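Local coordinates for outer membrane protein OMP121 (Bacteroides thetaiotaomicron, PDB 5FQ8), which probably imports nutrients across the outer membrane as a TonB-dependent receptor, and binds calcium, at residues D835-Y838 with F839-N842; A847-R851 with N852-V856; S881-Y884 with K885-D889. One frame throughout, in Å; residues are numbered along the deposited sequence.

In the fold
Three contacts follow one another along the chain and lie close together in space, contact 1 at the end of helix 832-839, contact 2 in the loop that follows and contact 3 on helix 880-889. Contact 3 sits about 10 Å, centre to centre, from each of the other two, which are about 16 Å apart. Arg851 NH2 reaches Gly841 O at 3.1 Å, probably as a hydrogen bond. Ile883 CD1 packs against Leu854 CD2 at 3.8 Å. Trp887 O packs on Tyr838 CD2 and Trp887 CZ2 on Tyr848 CB. Asp850 is a ligand of the calcium ion at contact 2, whose site also includes Glu197. The Trp887 side chain is about 11 Å from that ion.

Contact 1: D835-Y838 with F839-N842; sequences DINY and FTGN
Phe839 N bonds Asp835 O almost straight at 3.0 Å, Thr840 N bonds Ile836 O at 2.9 Å, and Asn842 N reaches back to Asn837 O at 3.0 Å. Gly841 has left the helix with a positive phi of 75°. Gly841 N bonds Tyr838 O at 3.0 Å. Together with the Asn842 bond this makes a Schellman motif, a common C-terminal stop of a helix. The side chains of Ile836 and Phe839 sit on the same flank, three residues apart. Phe839 CG lies anti to its own N (chi1 165°), which sends the ring along the flank where Ile836 CD1 lies, 4.1 Å from Phe839 CD2. Thr840 turns its methyl CG2 to Asn837 CA at 3.7 Å. The amides of Asn837 and Asn842 are joined by a water. The water donates to Asn837 OD1 and accepts from Asn842 ND2, the latter at 2.7 Å, linking the last turn to Asn842 just past the Schellman glycine. Asn837 ND2 also bonds Thr833 O, while Asn842 bonds Ser213 OG and Thr337 O. The Phe839 ring meets Trp202 with the planes at about 60° and packs on the backbone of a bound peptide. Ile836 and Asn837 lie against Tyr335 of helix 330-335, and Phe839 O takes a bond from Trp214 NE1 in a loop.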
ATOM      1  N   ASP B 835      16.144  26.599 -17.716  1.00 24.59           N
ATOM      2  CA  ASP B 835      15.477  27.206 -16.571  1.00 27.69           C
ATOM      3  C   ASP B 835      16.364  27.194 -15.333  1.00 24.59           C
ATOM      4  O   ASP B 835      16.610  28.236 -14.718  1.00 24.83           O
ATOM      5  CB  ASP B 835      14.172  26.462 -16.290  1.00 26.95           C
ATOM      6  CG  ASP B 835      13.099  27.356 -15.743  1.00 31.26           C
ATOM      7  OD1 ASP B 835      13.430  28.353 -15.076  1.00 46.30           O
ATOM      8  OD2 ASP B 835      11.918  27.054 -15.989  1.00 24.30           O
ATOM      9  N   ILE B 836      16.841  26.015 -14.941  1.00 24.36           N
ATOM     10  CA  ILE B 836      17.567  25.903 -13.689  1.00 24.37           C
ATOM     11  C   ILE B 836      18.912  26.594 -13.779  1.00 24.69           C
ATOM     12  O   ILE B 836      19.441  27.066 -12.768  1.00 24.85           O
ATOM     13  CB  ILE B 836      17.723  24.428 -13.295  1.00 24.09           C
ATOM     14  CG1 ILE B 836      18.288  24.316 -11.895  1.00 24.13           C
ATOM     15  CG2 ILE B 836      18.628  23.732 -14.254  1.00 24.10           C
ATOM     16  CD1 ILE B 836      17.450  25.006 -10.901  1.00 24.16           C
ATOM     17  N   ASN B 837      19.472  26.701 -14.984  1.00 26.53           N
ATOM     18  CA  ASN B 837      20.796  27.276 -15.124  1.00 25.16           C
ATOM     19  C   ASN B 837      20.755  28.778 -15.248  1.00 25.52           C
ATOM     20  O   ASN B 837      21.708  29.454 -14.862  1.00 25.82           O
ATOM     21  CB  ASN B 837      21.509  26.666 -16.321  1.00 25.20           C
ATOM     22  CG  ASN B 837      22.001  25.303 -16.030  1.00 24.99           C
ATOM     23  OD1 ASN B 837      22.998  25.120 -15.346  1.00 25.10           O
ATOM     24  ND2 ASN B 837      21.287  24.325 -16.518  1.00 26.09           N
ATOM     25  N   TYR B 838      19.674  29.319 -15.787  1.00 25.52           N
ATOM     26  CA  TYR B 838      19.412  30.735 -15.599  1.00 25.85           C
ATOM     27  C   TYR B 838      19.211  31.055 -14.124  1.00 25.84           C
ATOM     28  O   TYR B 838      19.935  31.877 -13.554  1.00 26.16           O
ATOM     29  CB  TYR B 838      18.208  31.149 -16.438  1.00 25.86           C
ATOM     30  CG  TYR B 838      18.600  31.610 -17.822  1.00 26.14           C
ATOM     31  CD1 TYR B 838      19.519  30.891 -18.586  1.00 26.12           C
ATOM     32  CD2 TYR B 838      18.056  32.764 -18.364  1.00 26.46           C
ATOM     33  CE1 TYR B 838      19.879  31.312 -19.849  1.00 26.41           C
ATOM     34  CE2 TYR B 838      18.397  33.184 -19.605  1.00 26.76           C
ATOM     35  CZ  TYR B 838      19.315  32.459 -20.348  1.00 27.62           C
ATOM     36  OH  TYR B 838      19.663  32.895 -21.598  1.00 27.06           O
ATOM     37  N   PHE B 839      18.256  30.379 -13.474  1.00 25.52           N
ATOM     38  CA  PHE B 839      17.936  30.697 -12.080  1.00 25.55           C
ATOM     39  C   PHE B 839      19.154  30.586 -11.183  1.00 25.67           C
ATOM     40  O   PHE B 839      19.350  31.402 -10.280  1.00 25.93           O
ATOM     41  CB  PHE B 839      16.837  29.774 -11.555  1.00 25.18           C
ATOM     42  CG  PHE B 839      16.705  29.796 -10.058  1.00 25.18           C
ATOM     43  CD1 PHE B 839      16.018  30.815  -9.421  1.00 25.40           C
ATOM     44  CD2 PHE B 839      17.256  28.801  -9.289  1.00 25.01           C
ATOM     45  CE1 PHE B 839      15.893  30.839  -8.058  1.00 25.44           C
ATOM     46  CE2 PHE B 839      17.135  28.825  -7.923  1.00 25.06           C
ATOM     47  CZ  PHE B 839      16.451  29.845  -7.305  1.00 25.27           C
ATOM     48  N   THR B 840      19.972  29.583 -11.408  1.00 25.52           N
ATOM     49  CA  THR B 840      21.070  29.322 -10.502  1.00 25.64           C
ATOM     50  C   THR B 840      22.309  30.143 -10.807  1.00 32.83           C
ATOM     51  O   THR B 840      23.291  30.037 -10.066  1.00 26.23           O
ATOM     52  CB  THR B 840      21.401  27.849 -10.544  1.00 25.34           C
ATOM     53  OG1 THR B 840      22.162  27.516  -9.392  1.00 27.58           O
ATOM     54  CG2 THR B 840      22.194  27.555 -11.747  1.00 25.40           C
ATOM     55  N   GLY B 841      22.279  30.965 -11.856  1.00 38.70           N
ATOM     56  CA  GLY B 841      23.401  31.822 -12.170  1.00 26.70           C
ATOM     57  C   GLY B 841      24.572  31.109 -12.782  1.00 33.91           C
ATOM     58  O   GLY B 841      25.707  31.568 -12.653  1.00 33.42           O
ATOM     59  N   ASN B 842      24.333  29.990 -13.448  1.00 26.40           N
ATOM     60  CA  ASN B 842      25.417  29.185 -13.977  1.00 26.44           C
ATOM     61  C   ASN B 842      25.543  29.237 -15.487  1.00 26.53           C
ATOM     62  O   ASN B 842      26.627  28.977 -15.997  1.00 27.26           O
ATOM     63  CB  ASN B 842      25.251  27.724 -13.546  1.00 26.05           C
ATOM     64  CG  ASN B 842      25.663  27.486 -12.132  1.00 26.08           C
ATOM     65  OD1 ASN B 842      26.405  28.266 -11.558  1.00 26.43           O
ATOM     66  ND2 ASN B 842      25.183  26.404 -11.556  1.00 25.75           N
TER
HETATM   67  O   HOH W   1      24.941  24.314 -13.196  1.00 29.46           O

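Contact 2: A847-R851 with N852-V856; sequences AYNDR and NPLIV. With CA (calcium ion), chain N.
Asn849 O takes the N-H of Asn852 at 3.2 Å in a nearly straight bond, the donor well above the carbonyl plane. Asn849 CG lies anti to the backbone N (chi1 -162°), carrying the amide across to Asn852 O and Leu854 CB. Asn849 ND2 returns a weak bond to Asn852 O at 3.5 Å. Asn849 OD1 bonds the backbone of another protein's chain. The two side-chain amides stand 87° apart. A water donates to Pro853 O at 2.6 Å and weakly accepts from Asn849 ND2. Asn849 CB lies against Leu854 CD2 at 3.7 Å. Asn852 ND2 comes to 3.7 Å from Asp850 CB and also bonds the other protein's backbone. With an alanine here, that backbone would probably lose its mate, and a gap would be left beside Asp850 CB. Asp850 binds the calcium ion through OD1 at 2.0 Å and OD2 at 2.8 Å, and a water is a further ligand. Glu197 also belongs to this site. Asp850 OD2 also accepts from a basic side chain of the other protein. Two overlapping turns shape the loop: type I from Ala847 to Asp850, then type I' from Asn849 to Asn852, at a calcium site facing another protein.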
ATOM      1  N   ALA B 847      26.051  35.924 -17.409  1.00 28.71           N
ATOM      2  CA  ALA B 847      27.180  36.813 -17.206  1.00 29.25           C
ATOM      3  C   ALA B 847      27.087  38.068 -18.066  1.00 29.74           C
ATOM      4  O   ALA B 847      28.088  38.738 -18.263  1.00 30.24           O
ATOM      5  CB  ALA B 847      28.477  36.059 -17.485  1.00 29.32           C
ATOM      6  N   TYR B 848      25.874  38.433 -18.477  1.00 29.64           N
ATOM      7  CA  TYR B 848      25.647  39.304 -19.627  1.00 30.04           C
ATOM      8  C   TYR B 848      26.354  40.651 -19.526  1.00 73.44           C
ATOM      9  O   TYR B 848      27.079  41.049 -20.439  1.00 49.60           O
ATOM     10  CB  TYR B 848      24.153  39.505 -19.811  1.00 29.84           C
ATOM     11  CG  TYR B 848      23.751  40.729 -20.583  1.00 30.34           C
ATOM     12  CD1 TYR B 848      23.848  40.757 -21.955  1.00 30.55           C
ATOM     13  CD2 TYR B 848      23.222  41.834 -19.939  1.00 30.63           C
ATOM     14  CE1 TYR B 848      23.466  41.847 -22.658  1.00 31.04           C
ATOM     15  CE2 TYR B 848      22.836  42.924 -20.639  1.00 31.11           C
ATOM     16  CZ  TYR B 848      22.962  42.928 -22.001  1.00 31.32           C
ATOM     17  OH  TYR B 848      22.583  44.030 -22.722  1.00 39.10           O
ATOM     18  N   ASN B 849      26.116  41.410 -18.476  1.00 30.86           N
ATOM     19  CA  ASN B 849      26.653  42.757 -18.455  1.00 31.53           C
ATOM     20  C   ASN B 849      27.838  42.860 -17.525  1.00 31.77           C
ATOM     21  O   ASN B 849      28.054  43.900 -16.908  1.00 32.23           O
ATOM     22  CB  ASN B 849      25.559  43.744 -18.069  1.00 31.70           C
ATOM     23  CG  ASN B 849      25.899  45.164 -18.423  1.00 32.44           C
ATOM     24  OD1 ASN B 849      25.855  45.543 -19.577  1.00 34.21           O
ATOM     25  ND2 ASN B 849      26.227  45.965 -17.425  1.00 32.80           N
ATOM     26  N   ASP B 850      28.607  41.786 -17.405  1.00 31.49           N
ATOM     27  CA  ASP B 850      29.569  41.653 -16.321  1.00 31.61           C
ATOM     28  C   ASP B 850      28.868  41.863 -14.987  1.00 31.45           C
ATOM     29  O   ASP B 850      29.481  42.213 -13.977  1.00 31.72           O
ATOM     30  CB  ASP B 850      30.747  42.605 -16.496  1.00 53.75           C
ATOM     31  CG  ASP B 850      31.458  42.395 -17.816  1.00 43.68           C
ATOM     32  OD1 ASP B 850      30.773  42.136 -18.827  1.00 61.39           O
ATOM     33  OD2 ASP B 850      32.690  42.546 -17.804  1.00 43.61           O
ATOM     34  N   ARG B 851      27.555  41.660 -15.015  1.00 31.05           N
ATOM     35  CA  ARG B 851      26.702  41.682 -13.842  1.00 30.82           C
ATOM     36  C   ARG B 851      26.763  43.027 -13.123  1.00 31.39           C
ATOM     37  O   ARG B 851      26.527  43.123 -11.919  1.00 31.36           O
ATOM     38  CB  ARG B 851      27.041  40.512 -12.918  1.00 30.41           C
ATOM     39  CG  ARG B 851      26.421  39.237 -13.432  1.00 29.79           C
ATOM     40  CD  ARG B 851      26.689  38.067 -12.537  1.00 29.40           C
ATOM     41  NE  ARG B 851      26.183  36.847 -13.142  1.00 33.67           N
ATOM     42  CZ  ARG B 851      26.458  35.631 -12.694  1.00 34.69           C
ATOM     43  NH1 ARG B 851      27.227  35.489 -11.637  1.00 42.01           N
ATOM     44  NH2 ARG B 851      25.959  34.565 -13.298  1.00 32.54           N
ATOM     45  N   ASN B 852      27.051  44.063 -13.862  1.00 31.92           N
ATOM     46  CA  ASN B 852      26.980  45.400 -13.321  1.00 32.49           C
ATOM     47  C   ASN B 852      25.563  45.938 -13.450  1.00 32.44           C
ATOM     48  O   ASN B 852      24.804  45.495 -14.311  1.00 32.11           O
ATOM     49  CB  ASN B 852      27.942  46.306 -14.056  1.00 33.16           C
ATOM     50  CG  ASN B 852      29.364  45.926 -13.826  1.00 33.32           C
ATOM     51  OD1 ASN B 852      29.761  45.617 -12.711  1.00 33.26           O
ATOM     52  ND2 ASN B 852      30.148  45.933 -14.889  1.00 36.34           N
ATOM     53  N   PRO B 853      25.181  46.886 -12.600  1.00 35.93           N
ATOM     54  CA  PRO B 853      23.826  47.438 -12.666  1.00 32.81           C
ATOM     55  C   PRO B 853      23.511  47.920 -14.058  1.00 33.03           C
ATOM     56  O   PRO B 853      24.332  48.552 -14.708  1.00 48.81           O
ATOM     57  CB  PRO B 853      23.876  48.593 -11.669  1.00 33.38           C
ATOM     58  CG  PRO B 853      25.297  48.858 -11.437  1.00 33.78           C
ATOM     59  CD  PRO B 853      25.966  47.543 -11.554  1.00 33.27           C
ATOM     60  N   LEU B 854      22.330  47.598 -14.536  1.00 32.69           N
ATOM     61  CA  LEU B 854      22.074  47.828 -15.942  1.00 32.84           C
ATOM     62  C   LEU B 854      20.631  48.224 -16.152  1.00 32.84           C
ATOM     63  O   LEU B 854      19.736  47.762 -15.448  1.00 32.45           O
ATOM     64  CB  LEU B 854      22.406  46.594 -16.763  1.00 32.34           C
ATOM     65  CG  LEU B 854      21.472  45.408 -16.626  1.00 31.63           C
ATOM     66  CD1 LEU B 854      20.607  45.294 -17.844  1.00 31.55           C
ATOM     67  CD2 LEU B 854      22.303  44.195 -16.444  1.00 31.19           C
ATOM     68  N   ILE B 855      20.419  49.085 -17.132  1.00 33.33           N
ATOM     69  CA  ILE B 855      19.085  49.462 -17.563  1.00 33.40           C
ATOM     70  C   ILE B 855      18.747  48.654 -18.796  1.00 33.07           C
ATOM     71  O   ILE B 855      19.472  48.700 -19.789  1.00 33.29           O
ATOM     72  CB  ILE B 855      18.987  50.969 -17.833  1.00 34.22           C
ATOM     73  CG1 ILE B 855      18.957  51.735 -16.514  1.00 34.52           C
ATOM     74  CG2 ILE B 855      17.742  51.266 -18.617  1.00 34.34           C
ATOM     75  CD1 ILE B 855      18.862  53.219 -16.650  1.00 35.36           C
ATOM     76  N   VAL B 856      17.672  47.889 -18.718  1.00 34.07           N
ATOM     77  CA  VAL B 856      17.187  47.101 -19.844  1.00 38.71           C
ATOM     78  C   VAL B 856      17.145  47.997 -21.072  1.00 32.86           C
ATOM     79  O   VAL B 856      16.554  49.074 -21.021  1.00 33.37           O
ATOM     80  CB  VAL B 856      15.806  46.498 -19.544  1.00 31.82           C
ATOM     81  CG1 VAL B 856      15.253  45.804 -20.765  1.00 31.60           C
ATOM     82  CG2 VAL B 856      15.909  45.529 -18.405  1.00 31.23           C
TER
HETATM   83 CA    CA N1988      31.837  40.579 -19.532  1.00 46.03          CA
HETATM   84  O   HOH W   2      25.117  49.174 -17.152  1.00 20.31           O
HETATM   85  O   HOH W   3      31.913  38.939 -21.115  1.00 15.39           O

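Contact 3: S881-Y884 with K885-D889; sequences SNIY and KYWGD
The Tyr884 ring lies under the start of Lys885, with Lys885 CB almost straight above its centre. Lys885 CB sits 3.8 Å from the centroid of the Tyr884 ring and 11° off the ring normal, a CH-pi contact over the face. Tyr884 CG is placed between its backbone N and carbonyl carbon (chi1 84°), which folds the ring back beneath the next residue. Lys885 N is over the same face. The rest of the lysine runs out extended, its NZ making a long, weak ion pair with an acidic side chain of another protein. On another flank Ile883 and Trp887 lie side by side and point the same way, with Ile883 CG2 at 3.7 Å from Trp887 CD1. This is the i to i+4 spacing of an alpha helix, here helix 880-889. Asn882 O accepts twice. Tyr886 N reaches Asn882 O in the carbonyl plane at 3.2 Å, and Lys885 N reaches the same Asn882 O from above that plane at 2.9 Å. Trp887 N bonds Ile883 O at 3.3 Å, and Gly888 N bonds Tyr884 O at 3.1 Å. Tyr886 CD2 stands 3.8 Å above one face of the Trp887 indole, offset toward its rim. At its far end, Tyr886 OH is hydrogen-bonded to Ser892 OG. The Tyr884 ring also meets Trp202, the planes at about 55°, and both Ile883 and Tyr884 touch Trp214.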
ATOM      1  N   SER B 881      22.180  43.668  -6.849  1.00 34.88           N
ATOM      2  CA  SER B 881      21.543  42.749  -5.927  1.00 32.85           C
ATOM      3  C   SER B 881      20.334  42.073  -6.546  1.00 35.12           C
ATOM      4  O   SER B 881      19.924  41.006  -6.081  1.00 36.61           O
ATOM      5  CB  SER B 881      21.145  43.496  -4.654  1.00 37.23           C
ATOM      6  OG  SER B 881      20.728  42.600  -3.640  1.00 39.90           O
ATOM      7  N   ASN B 882      19.748  42.660  -7.583  1.00 30.05           N
ATOM      8  CA  ASN B 882      18.567  42.068  -8.192  1.00 29.62           C
ATOM      9  C   ASN B 882      18.834  41.425  -9.544  1.00 29.34           C
ATOM     10  O   ASN B 882      17.899  40.893 -10.147  1.00 29.00           O
ATOM     11  CB  ASN B 882      17.463  43.112  -8.360  1.00 29.93           C
ATOM     12  CG  ASN B 882      16.794  43.491  -7.052  1.00 30.09           C
ATOM     13  OD1 ASN B 882      16.752  42.722  -6.100  1.00 29.81           O
ATOM     14  ND2 ASN B 882      16.256  44.694  -7.012  1.00 30.58           N
ATOM     15  N   ILE B 883      20.072  41.442 -10.035  1.00 30.85           N
ATOM     16  CA  ILE B 883      20.339  40.856 -11.345  1.00 29.29           C
ATOM     17  C   ILE B 883      20.021  39.373 -11.335  1.00 28.66           C
ATOM     18  O   ILE B 883      19.505  38.831 -12.317  1.00 33.79           O
ATOM     19  CB  ILE B 883      21.792  41.131 -11.771  1.00 29.62           C
ATOM     20  CG1 ILE B 883      21.895  42.525 -12.365  1.00 30.22           C
ATOM     21  CG2 ILE B 883      22.271  40.117 -12.793  1.00 29.31           C
ATOM     22  CD1 ILE B 883      23.172  42.775 -13.056  1.00 30.56           C
ATOM     23  N   TYR B 884      20.287  38.702 -10.214  1.00 28.45           N
ATOM     24  CA  TYR B 884      19.940  37.289 -10.088  1.00 27.89           C
ATOM     25  C   TYR B 884      18.496  37.035 -10.465  1.00 27.60           C
ATOM     26  O   TYR B 884      18.174  35.989 -11.037  1.00 27.19           O
ATOM     27  CB  TYR B 884      20.173  36.806  -8.662  1.00 27.79           C
ATOM     28  CG  TYR B 884      19.008  37.105  -7.752  1.00 27.78           C
ATOM     29  CD1 TYR B 884      18.845  38.366  -7.202  1.00 28.24           C
ATOM     30  CD2 TYR B 884      18.056  36.129  -7.455  1.00 27.33           C
ATOM     31  CE1 TYR B 884      17.800  38.651  -6.381  1.00 28.27           C
ATOM     32  CE2 TYR B 884      16.996  36.403  -6.636  1.00 27.35           C
ATOM     33  CZ  TYR B 884      16.870  37.676  -6.094  1.00 35.56           C
ATOM     34  OH  TYR B 884      15.822  38.003  -5.257  1.00 27.90           O
ATOM     35  N   LYS B 885      17.606  37.980 -10.153  1.00 27.84           N
ATOM     36  CA  LYS B 885      16.193  37.765 -10.421  1.00 27.62           C
ATOM     37  C   LYS B 885      15.834  38.119 -11.857  1.00 31.49           C
ATOM     38  O   LYS B 885      14.908  37.530 -12.420  1.00 33.87           O
ATOM     39  CB  LYS B 885      15.357  38.558  -9.423  1.00 27.86           C
ATOM     40  CG  LYS B 885      13.872  38.471  -9.634  1.00 27.72           C
ATOM     41  CD  LYS B 885      13.123  39.330  -8.651  1.00 28.03           C
ATOM     42  CE  LYS B 885      11.624  39.126  -8.791  1.00 27.88           C
ATOM     43  NZ  LYS B 885      10.914  39.418  -7.521  1.00 35.29           N
ATOM     44  N   TYR B 886      16.570  39.048 -12.467  1.00 29.45           N
ATOM     45  CA  TYR B 886      16.368  39.340 -13.879  1.00 28.28           C
ATOM     46  C   TYR B 886      16.523  38.086 -14.718  1.00 27.85           C
ATOM     47  O   TYR B 886      15.704  37.799 -15.598  1.00 27.72           O
ATOM     48  CB  TYR B 886      17.359  40.406 -14.339  1.00 28.81           C
ATOM     49  CG  TYR B 886      17.241  40.753 -15.796  1.00 29.02           C
ATOM     50  CD1 TYR B 886      16.033  41.146 -16.335  1.00 36.02           C
ATOM     51  CD2 TYR B 886      18.338  40.698 -16.631  1.00 29.17           C
ATOM     52  CE1 TYR B 886      15.917  41.465 -17.656  1.00 34.78           C
ATOM     53  CE2 TYR B 886      18.228  41.022 -17.961  1.00 29.40           C
ATOM     54  CZ  TYR B 886      17.015  41.402 -18.467  1.00 29.48           C
ATOM     55  OH  TYR B 886      16.876  41.738 -19.787  1.00 29.76           O
ATOM     56  N   TRP B 887      17.556  37.309 -14.434  1.00 27.65           N
ATOM     57  CA  TRP B 887      17.823  36.124 -15.221  1.00 27.30           C
ATOM     58  C   TRP B 887      16.957  34.953 -14.807  1.00 26.79           C
ATOM     59  O   TRP B 887      16.550  34.163 -15.658  1.00 26.54           O
ATOM     60  CB  TRP B 887      19.304  35.778 -15.122  1.00 32.07           C
ATOM     61  CG  TRP B 887      20.125  36.785 -15.827  1.00 29.30           C
ATOM     62  CD1 TRP B 887      20.965  37.696 -15.280  1.00 28.27           C
ATOM     63  CD2 TRP B 887      20.129  37.022 -17.224  1.00 28.03           C
ATOM     64  NE1 TRP B 887      21.511  38.475 -16.258  1.00 28.69           N
ATOM     65  CE2 TRP B 887      21.007  38.076 -17.463  1.00 28.55           C
ATOM     66  CE3 TRP B 887      19.477  36.431 -18.303  1.00 30.24           C
ATOM     67  CZ2 TRP B 887      21.252  38.552 -18.724  1.00 28.88           C
ATOM     68  CZ3 TRP B 887      19.724  36.909 -19.565  1.00 28.88           C
ATOM     69  CH2 TRP B 887      20.604  37.954 -19.764  1.00 31.15           C
ATOM     70  N   GLY B 888      16.646  34.831 -13.522  1.00 26.67           N
ATOM     71  CA  GLY B 888      15.776  33.754 -13.102  1.00 26.24           C
ATOM     72  C   GLY B 888      14.432  33.823 -13.790  1.00 26.18           C
ATOM     73  O   GLY B 888      13.873  32.801 -14.184  1.00 25.84           O
ATOM     74  N   ASP B 889      13.898  35.034 -13.952  1.00 26.54           N
ATOM     75  CA  ASP B 889      12.592  35.178 -14.571  1.00 26.55           C
ATOM     76  C   ASP B 889      12.675  35.031 -16.073  1.00 26.60           C
ATOM     77  O   ASP B 889      11.647  34.825 -16.723  1.00 26.54           O
ATOM     78  CB  ASP B 889      11.956  36.525 -14.225  1.00 26.98           C
ATOM     79  CG  ASP B 889      11.798  36.741 -12.744  1.00 27.00           C
ATOM     80  OD1 ASP B 889      11.753  35.767 -11.983  1.00 26.64           O
ATOM     81  OD2 ASP B 889      11.705  37.909 -12.343  1.00 27.42           O
TER